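Local coordinates for protein YciF (Escherichia coli, PDB 2GS4), which is a homodimeric stress protein of uncertain biochemical role that has a rubrerythrin-like, ferritin-family helical fold and probably binds metal, at residues 115-120 against 137-142; 48-53 against 144-149; 18-23 against 76-81. All coordinates share one frame; numbering follows the deposited sequence.

Interaction 1. Residues 115-120 against 137-142; sequences ASYGTL and KETLEE
Tyr117 and Thr139 carry an apolar helix-helix contact, with a water bridging its polar rim, between helices 95-126 and 130-159. The two run antiparallel, their local axes 8.7 Å apart with 158° between their N-to-C directions, as in the hairpin that the last two long helices of a ferritin-like bundle form across a short loop. Thr139 CG2 sits over one face of the Tyr117 ring in a tight CH-pi contact, 3.3 Å from the centroid and 12° off the normal. The threonine torsion (chi1 -66°) divides its branches between two tasks: CG2 lies on the ring, while OG1 points to the bridging water. That water is 2.7 Å from Thr139 OG1 and donates to Tyr117 OH at 2.8 Å. Neither hydroxyl relies on it alone, since Tyr117 OH also bonds Glu21 OE2 and Thr139 OG1 bonds Arg57 NH2. At the root of the tyrosine side chain, CB meets Leu140 CB at 4.1 Å. Leu140 extends CD1 alongside the backbone of the facing helix, 4.1 Å from Gly118 N. Beyond the pair, Tyr117 packs on Thr17 of helix 6-33 and Ile58 of helix 38-63, and on the far side Ala115 and Thr119 meet His12 of the second subunit.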
loop_
_atom_site.group_PDB
_atom_site.type_symbol
_atom_site.label_atom_id
_atom_site.label_comp_id
_atom_site.label_asym_id
_atom_site.label_seq_id
_atom_site.Cartn_x
_atom_site.Cartn_y
_atom_site.Cartn_z
ATOM N N ALA A 115 2.115 -4.608 8.634
ATOM C CA ALA A 115 0.691 -4.824 8.428
ATOM C C ALA A 115 0.463 -5.968 7.435
ATOM O O ALA A 115 -0.474 -6.754 7.603
ATOM C CB ALA A 115 0.030 -3.532 7.926
ATOM N N SER A 116 1.315 -6.057 6.408
ATOM C CA SER A 116 1.205 -7.113 5.395
ATOM C C SER A 116 1.405 -8.512 5.988
ATOM O O SER A 116 0.621 -9.424 5.747
ATOM C CB SER A 116 2.241 -6.913 4.279
ATOM O OG SER A 116 1.780 -6.027 3.276
ATOM N N TYR A 117 2.478 -8.681 6.749
ATOM C CA TYR A 117 2.767 -9.978 7.347
ATOM C C TYR A 117 1.808 -10.320 8.481
ATOM O O TYR A 117 1.554 -11.493 8.753
ATOM C CB TYR A 117 4.230 -10.020 7.810
ATOM C CG TYR A 117 5.175 -10.340 6.667
ATOM C CD1 TYR A 117 5.351 -11.653 6.233
ATOM C CD2 TYR A 117 5.870 -9.327 6.005
ATOM C CE1 TYR A 117 6.201 -11.954 5.169
ATOM C CE2 TYR A 117 6.719 -9.617 4.938
ATOM C CZ TYR A 117 6.881 -10.931 4.529
ATOM O OH TYR A 117 7.734 -11.227 3.491
ATOM N N GLY A 118 1.280 -9.298 9.147
ATOM C CA GLY A 118 0.332 -9.549 10.215
ATOM C C GLY A 118 -0.882 -10.191 9.565
ATOM O O GLY A 118 -1.402 -11.199 10.040
ATOM N N THR A 119 -1.307 -9.611 8.447
ATOM C CA THR A 119 -2.455 -10.102 7.689
ATOM C C THR A 119 -2.211 -11.513 7.134
ATOM O O THR A 119 -3.053 -12.394 7.283
ATOM C CB THR A 119 -2.794 -9.125 6.524
ATOM O OG1 THR A 119 -3.211 -7.863 7.065
ATOM C CG2 THR A 119 -3.905 -9.689 5.652
ATOM N N LEU A 120 -1.053 -11.729 6.513
ATOM C CA LEU A 120 -0.726 -13.038 5.940
ATOM C C LEU A 120 -0.635 -14.133 7.003
ATOM O O LEU A 120 -1.112 -15.251 6.793
ATOM C CB LEU A 120 0.592 -12.970 5.149
ATOM C CG LEU A 120 0.550 -12.228 3.807
ATOM C CD1 LEU A 120 1.969 -11.974 3.310
ATOM C CD2 LEU A 120 -0.232 -13.050 2.788
ATOM N N LYS A 137 5.063 -15.362 10.983
ATOM C CA LYS A 137 5.203 -14.617 12.225
ATOM C C LYS A 137 6.687 -14.332 12.467
ATOM O O LYS A 137 7.038 -13.360 13.138
ATOM C CB LYS A 137 4.559 -15.383 13.396
ATOM C CG LYS A 137 3.029 -15.174 13.459
ATOM C CD LYS A 137 2.324 -16.176 14.369
ATOM C CE LYS A 137 0.799 -16.113 14.212
ATOM N NZ LYS A 137 0.150 -14.910 14.815
ATOM N N GLU A 138 7.558 -15.166 11.900
ATOM C CA GLU A 138 8.989 -14.950 12.057
ATOM C C GLU A 138 9.389 -13.704 11.280
ATOM O O GLU A 138 10.167 -12.886 11.767
ATOM C CB GLU A 138 9.781 -16.173 11.579
ATOM C CG GLU A 138 9.616 -17.353 12.523
ATOM C CD GLU A 138 10.446 -18.558 12.128
ATOM O OE1 GLU A 138 10.459 -19.533 12.908
ATOM O OE2 GLU A 138 11.079 -18.538 11.047
ATOM N N THR A 139 8.863 -13.546 10.076
ATOM C CA THR A 139 9.198 -12.365 9.306
ATOM C C THR A 139 8.563 -11.163 9.988
ATOM O O THR A 139 9.197 -10.120 10.141
ATOM C CB THR A 139 8.702 -12.470 7.865
ATOM O OG1 THR A 139 9.421 -13.513 7.195
ATOM C CG2 THR A 139 8.946 -11.160 7.126
ATOM N N LEU A 140 7.319 -11.323 10.428
ATOM C CA LEU A 140 6.630 -10.238 11.109
ATOM C C LEU A 140 7.502 -9.682 12.230
ATOM O O LEU A 140 7.724 -8.482 12.311
ATOM C CB LEU A 140 5.305 -10.716 11.700
ATOM C CG LEU A 140 4.601 -9.675 12.574
ATOM C CD1 LEU A 140 4.292 -8.434 11.745
ATOM C CD2 LEU A 140 3.332 -10.258 13.161
ATOM N N GLU A 141 8.018 -10.563 13.079
ATOM C CA GLU A 141 8.848 -10.121 14.194
ATOM C C GLU A 141 10.155 -9.454 13.764
ATOM O O GLU A 141 10.616 -8.519 14.420
ATOM C CB GLU A 141 9.132 -11.294 15.141
ATOM C CG GLU A 141 7.863 -11.949 15.678
ATOM C CD GLU A 141 6.911 -10.953 16.327
ATOM O OE1 GLU A 141 5.686 -11.198 16.286
ATOM O OE2 GLU A 141 7.383 -9.937 16.885
ATOM N N GLU A 142 10.759 -9.922 12.672
ATOM C CA GLU A 142 12.003 -9.316 12.204
ATOM C C GLU A 142 11.735 -7.892 11.734
ATOM O O GLU A 142 12.527 -6.985 11.982
ATOM C CB GLU A 142 12.617 -10.132 11.060
ATOM C CG GLU A 142 13.219 -11.466 11.495
ATOM C CD GLU A 142 13.791 -12.244 10.325
ATOM O OE1 GLU A 142 13.388 -11.978 9.170
ATOM O OE2 GLU A 142 14.635 -13.131 10.559
HETATM O O HOH W 1 8.965 -13.579 4.512
#

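Interaction 2. Residues 48-53 against 144-149; sequences LEETHG and KATDIK
Glu50 and Thr146 make a sparse polar contact between helices 38-63 and 130-159, where the backbones stay well apart: even the closest pair of CA atoms, those of Glu50 and Thr146, is 9.4 Å apart. The close part is one oxygen pair, Glu50 OE1 and Thr146 OG1 at 2.9 Å. A hydrogen bond here is possible but not settled, because the single threonine proton could instead go to Glu142 O, one turn back on the same helix. Glu50 spans the gap with CG anti to the backbone N (chi1 164°) and the chain extended beyond it, and the two side chains run past one another in opposite directions. The second carboxylate oxygen, OE2, lies 3.5 Å from Thr146 OG1 at a poor angle. The rest is loose, with just 58 Å² buried in all, and Ala145, Ile148 and Lys149 face solvent. With an alanine here the carboxylate is gone, so the gap at this level would probably go unbridged and Thr146 OG1 would be left to Glu142 O. Within the bundle, Thr51 turns to Glu21 and Leu28 of helix 6-33, while Asp147 packs on Gln107, Glu110 and Ile114 of helix 95-126.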
loop_
_atom_site.group_PDB
_atom_site.type_symbol
_atom_site.label_atom_id
_atom_site.label_comp_id
_atom_site.label_asym_id
_atom_site.label_seq_id
_atom_site.Cartn_x
_atom_site.Cartn_y
_atom_site.Cartn_z
ATOM N N LEU A 48 18.775 -5.314 3.983
ATOM C CA LEU A 48 18.865 -5.825 2.621
ATOM C C LEU A 48 19.128 -7.328 2.687
ATOM O O LEU A 48 18.564 -8.106 1.913
ATOM C CB LEU A 48 20.007 -5.142 1.866
ATOM C CG LEU A 48 20.461 -5.840 0.578
ATOM C CD1 LEU A 48 19.253 -6.133 -0.291
ATOM C CD2 LEU A 48 21.470 -4.978 -0.168
ATOM N N GLU A 49 19.992 -7.728 3.611
ATOM C CA GLU A 49 20.308 -9.140 3.766
ATOM C C GLU A 49 19.120 -9.887 4.350
ATOM O O GLU A 49 18.722 -10.926 3.828
ATOM C CB GLU A 49 21.543 -9.300 4.644
ATOM C CG GLU A 49 22.774 -8.682 4.017
ATOM C CD GLU A 49 22.971 -9.151 2.590
ATOM O OE1 GLU A 49 23.537 -8.386 1.781
ATOM O OE2 GLU A 49 22.561 -10.292 2.275
ATOM N N GLU A 50 18.536 -9.342 5.415
ATOM C CA GLU A 50 17.371 -9.950 6.048
ATOM C C GLU A 50 16.219 -10.097 5.038
ATOM O O GLU A 50 15.479 -11.073 5.093
ATOM C CB GLU A 50 16.959 -9.104 7.276
ATOM C CG GLU A 50 15.558 -9.340 7.844
ATOM C CD GLU A 50 15.254 -8.438 9.042
ATOM O OE1 GLU A 50 14.148 -7.857 9.095
ATOM O OE2 GLU A 50 16.122 -8.312 9.937
ATOM N N THR A 51 16.079 -9.148 4.110
ATOM C CA THR A 51 15.014 -9.216 3.108
ATOM C C THR A 51 15.237 -10.366 2.123
ATOM O O THR A 51 14.269 -11.016 1.701
ATOM C CB THR A 51 14.865 -7.876 2.323
ATOM O OG1 THR A 51 14.466 -6.830 3.221
ATOM C CG2 THR A 51 13.789 -8.007 1.231
ATOM N N HIS A 52 16.492 -10.610 1.741
ATOM C CA HIS A 52 16.773 -11.717 0.837
ATOM C C HIS A 52 16.396 -12.985 1.597
ATOM O O HIS A 52 15.867 -13.940 1.020
ATOM C CB HIS A 52 18.256 -11.751 0.433
ATOM C CG HIS A 52 18.552 -11.015 -0.838
ATOM N ND1 HIS A 52 19.327 -9.873 -0.881
ATOM C CD2 HIS A 52 18.152 -11.243 -2.112
ATOM C CE1 HIS A 52 19.387 -9.431 -2.124
ATOM N NE2 HIS A 52 18.681 -10.243 -2.891
ATOM N N GLY A 53 16.650 -12.981 2.904
ATOM C CA GLY A 53 16.317 -14.133 3.718
ATOM C C GLY A 53 14.813 -14.341 3.815
ATOM O O GLY A 53 14.340 -15.473 3.872
ATOM N N LYS A 144 9.370 -5.977 12.772
ATOM C CA LYS A 144 9.096 -5.164 13.947
ATOM C C LYS A 144 10.429 -4.754 14.578
ATOM O O LYS A 144 10.612 -3.596 14.951
ATOM C CB LYS A 144 8.223 -5.933 14.946
ATOM C CG LYS A 144 6.730 -5.963 14.565
ATOM C CD LYS A 144 5.889 -6.726 15.595
ATOM C CE LYS A 144 4.417 -6.776 15.191
ATOM N NZ LYS A 144 3.614 -7.620 16.127
ATOM N N ALA A 145 11.373 -5.688 14.667
ATOM C CA ALA A 145 12.675 -5.358 15.242
ATOM C C ALA A 145 13.408 -4.369 14.339
ATOM O O ALA A 145 14.108 -3.472 14.819
ATOM C CB ALA A 145 13.515 -6.615 15.436
ATOM N N THR A 146 13.256 -4.533 13.029
ATOM C CA THR A 146 13.906 -3.624 12.098
ATOM C C THR A 146 13.315 -2.230 12.312
ATOM O O THR A 146 14.033 -1.236 12.325
ATOM C CB THR A 146 13.712 -4.090 10.630
ATOM O OG1 THR A 146 14.421 -5.320 10.426
ATOM C CG2 THR A 146 14.223 -3.048 9.646
ATOM N N ASP A 147 12.003 -2.161 12.524
ATOM C CA ASP A 147 11.361 -0.878 12.751
ATOM C C ASP A 147 11.860 -0.233 14.052
ATOM O O ASP A 147 12.130 0.966 14.077
ATOM C CB ASP A 147 9.837 -1.035 12.776
ATOM C CG ASP A 147 9.116 0.235 12.352
ATOM O OD1 ASP A 147 9.758 1.096 11.706
ATOM O OD2 ASP A 147 7.911 0.371 12.646
ATOM N N ILE A 148 12.000 -1.016 15.122
ATOM C CA ILE A 148 12.476 -0.470 16.393
ATOM C C ILE A 148 13.888 0.090 16.233
ATOM O O ILE A 148 14.223 1.119 16.821
ATOM C CB ILE A 148 12.455 -1.543 17.514
ATOM C CG1 ILE A 148 11.007 -1.780 17.961
ATOM C CG2 ILE A 148 13.308 -1.078 18.711
ATOM C CD1 ILE A 148 10.758 -3.120 18.622
ATOM N N LYS A 149 14.713 -0.583 15.437
ATOM C CA LYS A 149 16.071 -0.114 15.209
ATOM C C LYS A 149 16.018 1.219 14.454
ATOM O O LYS A 149 16.802 2.122 14.733
ATOM C CB LYS A 149 16.863 -1.167 14.424
ATOM C CG LYS A 149 18.240 -0.707 13.937
ATOM C CD LYS A 149 19.047 0.007 15.017
ATOM C CE LYS A 149 19.573 -0.941 16.083
ATOM N NZ LYS A 149 18.493 -1.739 16.717
#

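Interaction 3. Residues 18-23 against 76-81; sequences YSAEKQ and VAMEGL
Met78, present as selenomethionine, lies against Ala20 in the buried seam between helices 6-33 and 76-89. Its CG is anti to the backbone N (chi1 -180°), and bends at chi2 and chi3 fold the chain end back, so that CE meets Ala20 CB at 3.7 Å. Nearer the backbone, Met78 CB is 3.8 Å from Ala20 CB, and its CG rests 3.6 Å from Ala20 O; the small alanine is thus touched by both the root and the end of the longer chain. One turn on, Gln23 spreads across Met78 and Glu79: its CB is 4.2 Å from Met78 CG, and its OE1 reaches 3.4 Å to Glu79 CA, a packing contact and not a hydrogen bond. The local axes are 8.9 Å apart and run roughly parallel, with 24° between their N-to-C directions. This fits a ferritin-like bundle of four long helices, in which the shorter helix 76-89 lies within the crossover connection from helix 38-63 to helix 95-126. In the next shell, the Gln23 amide is held by its nitrogen: NE2 donates to Ser19 OG at 3.0 Å, which lies close to the amide plane, and also bonds Cys75 O. These bonds fix which end of the amide faces Glu79. Ser19 OG in turn accepts from Cys75 N. Glu113 of helix 95-126 touches both Ala20 and Met78. Further out, Glu79 pairs through OE1 with Lys74 and through OE2 with Lys108 of the second subunit, where Ala77 also packs on its own counterpart, Ala77 of that subunit.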
loop_
_atom_site.group_PDB
_atom_site.type_symbol
_atom_site.label_atom_id
_atom_site.label_comp_id
_atom_site.label_asym_id
_atom_site.label_seq_id
_atom_site.Cartn_x
_atom_site.Cartn_y
_atom_site.Cartn_z
ATOM N N TYR A 18 5.563 -11.029 -2.150
ATOM C CA TYR A 18 6.762 -11.566 -2.798
ATOM C C TYR A 18 7.313 -10.447 -3.684
ATOM O O TYR A 18 8.502 -10.145 -3.659
ATOM C CB TYR A 18 6.414 -12.776 -3.671
ATOM C CG TYR A 18 7.611 -13.540 -4.213
ATOM C CD1 TYR A 18 8.274 -14.483 -3.427
ATOM C CD2 TYR A 18 8.073 -13.327 -5.513
ATOM C CE1 TYR A 18 9.365 -15.196 -3.919
ATOM C CE2 TYR A 18 9.173 -14.039 -6.017
ATOM C CZ TYR A 18 9.810 -14.971 -5.211
ATOM O OH TYR A 18 10.884 -15.683 -5.691
ATOM N N SER A 19 6.429 -9.824 -4.456
ATOM C CA SER A 19 6.831 -8.730 -5.332
ATOM C C SER A 19 7.420 -7.576 -4.520
ATOM O O SER A 19 8.445 -7.021 -4.891
ATOM C CB SER A 19 5.634 -8.248 -6.165
ATOM O OG SER A 19 5.885 -6.982 -6.756
ATOM N N ALA A 20 6.779 -7.230 -3.406
ATOM C CA ALA A 20 7.246 -6.139 -2.557
ATOM C C ALA A 20 8.669 -6.360 -2.047
ATOM O O ALA A 20 9.480 -5.445 -2.048
ATOM C CB ALA A 20 6.288 -5.957 -1.375
ATOM N N GLU A 21 8.953 -7.577 -1.592
ATOM C CA GLU A 21 10.276 -7.915 -1.074
ATOM C C GLU A 21 11.310 -7.829 -2.195
ATOM O O GLU A 21 12.430 -7.351 -1.991
ATOM C CB GLU A 21 10.253 -9.332 -0.470
ATOM C CG GLU A 21 9.287 -9.482 0.709
ATOM C CD GLU A 21 9.776 -8.779 1.972
ATOM O OE1 GLU A 21 10.547 -7.799 1.860
ATOM O OE2 GLU A 21 9.379 -9.199 3.082
ATOM N N LYS A 22 10.908 -8.288 -3.376
ATOM C CA LYS A 22 11.745 -8.286 -4.573
ATOM C C LYS A 22 12.175 -6.844 -4.867
ATOM O O LYS A 22 13.353 -6.550 -5.061
ATOM C CB LYS A 22 10.937 -8.820 -5.756
ATOM C CG LYS A 22 11.693 -9.717 -6.710
ATOM C CD LYS A 22 11.801 -11.137 -6.183
ATOM C CE LYS A 22 12.698 -11.964 -7.089
ATOM N NZ LYS A 22 13.133 -13.226 -6.440
ATOM N N GLN A 23 11.197 -5.946 -4.897
ATOM C CA GLN A 23 11.459 -4.538 -5.156
ATOM C C GLN A 23 12.260 -3.970 -3.998
ATOM O O GLN A 23 13.182 -3.177 -4.202
ATOM C CB GLN A 23 10.145 -3.759 -5.285
ATOM C CG GLN A 23 9.187 -4.297 -6.331
ATOM C CD GLN A 23 7.902 -3.489 -6.399
ATOM O OE1 GLN A 23 7.933 -2.269 -6.521
ATOM N NE2 GLN A 23 6.769 -4.167 -6.317
ATOM N N VAL A 76 2.027 -2.495 -6.571
ATOM C CA VAL A 76 1.974 -1.054 -6.776
ATOM C C VAL A 76 2.184 -0.264 -5.484
ATOM O O VAL A 76 2.761 0.824 -5.502
ATOM C CB VAL A 76 0.630 -0.684 -7.449
ATOM C CG1 VAL A 76 0.416 0.812 -7.462
ATOM C CG2 VAL A 76 0.638 -1.223 -8.882
ATOM N N ALA A 77 1.720 -0.810 -4.365
ATOM C CA ALA A 77 1.883 -0.146 -3.080
ATOM C C ALA A 77 3.374 0.002 -2.757
ATOM O O ALA A 77 3.833 1.094 -2.451
ATOM C CB ALA A 77 1.181 -0.940 -1.987
HETATM N N MSE A 78 4.133 -1.089 -2.826
HETATM C CA MSE A 78 5.560 -0.991 -2.521
HETATM C C MSE A 78 6.287 -0.071 -3.487
HETATM O O MSE A 78 7.200 0.655 -3.095
HETATM C CB MSE A 78 6.237 -2.363 -2.549
HETATM C CG MSE A 78 7.728 -2.270 -2.223
HETATM SE SE MSE A 78 8.063 -1.502 -0.481
HETATM C CE MSE A 78 7.684 -3.078 0.576
ATOM N N GLU A 79 5.888 -0.119 -4.755
ATOM C CA GLU A 79 6.486 0.706 -5.797
ATOM C C GLU A 79 6.363 2.179 -5.384
ATOM O O GLU A 79 7.326 2.945 -5.488
ATOM C CB GLU A 79 5.762 0.427 -7.125
ATOM C CG GLU A 79 6.234 1.172 -8.351
ATOM C CD GLU A 79 5.390 0.814 -9.575
ATOM O OE1 GLU A 79 5.898 0.119 -10.480
ATOM O OE2 GLU A 79 4.208 1.220 -9.622
ATOM N N GLY A 80 5.188 2.564 -4.895
ATOM C CA GLY A 80 4.989 3.938 -4.469
ATOM C C GLY A 80 5.835 4.292 -3.254
ATOM O O GLY A 80 6.406 5.381 -3.187
ATOM N N LEU A 81 5.927 3.371 -2.296
ATOM C CA LEU A 81 6.704 3.609 -1.083
ATOM C C LEU A 81 8.190 3.745 -1.407
ATOM O O LEU A 81 8.919 4.501 -0.753
ATOM C CB LEU A 81 6.466 2.470 -0.080
ATOM C CG LEU A 81 5.026 2.409 0.448
ATOM C CD1 LEU A 81 4.814 1.181 1.337
ATOM C CD2 LEU A 81 4.734 3.680 1.221
#

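How the interactions relate
From the N terminus, residues 18-23 on the first long helix open interaction 3, and residues 48-53 on the second open interaction 2. Interaction 3 closes first, at 76-81, before interaction 2 has closed, so these two loops cross. Interaction 1 then opens at 115-120 and closes at 137-142, in series after interaction 3 and wholly within the span of interaction 2, which ends at 144-149. Together they tie the crossover helix to the first helix, the second to the last, and the third to the last. They also touch: Glu21 OE1 is 3.3 Å from Thr51 CG2, and Glu50 OE1 is 3.4 Å from Glu142 CB. Interactions 1 and 3 both reach the second subunit.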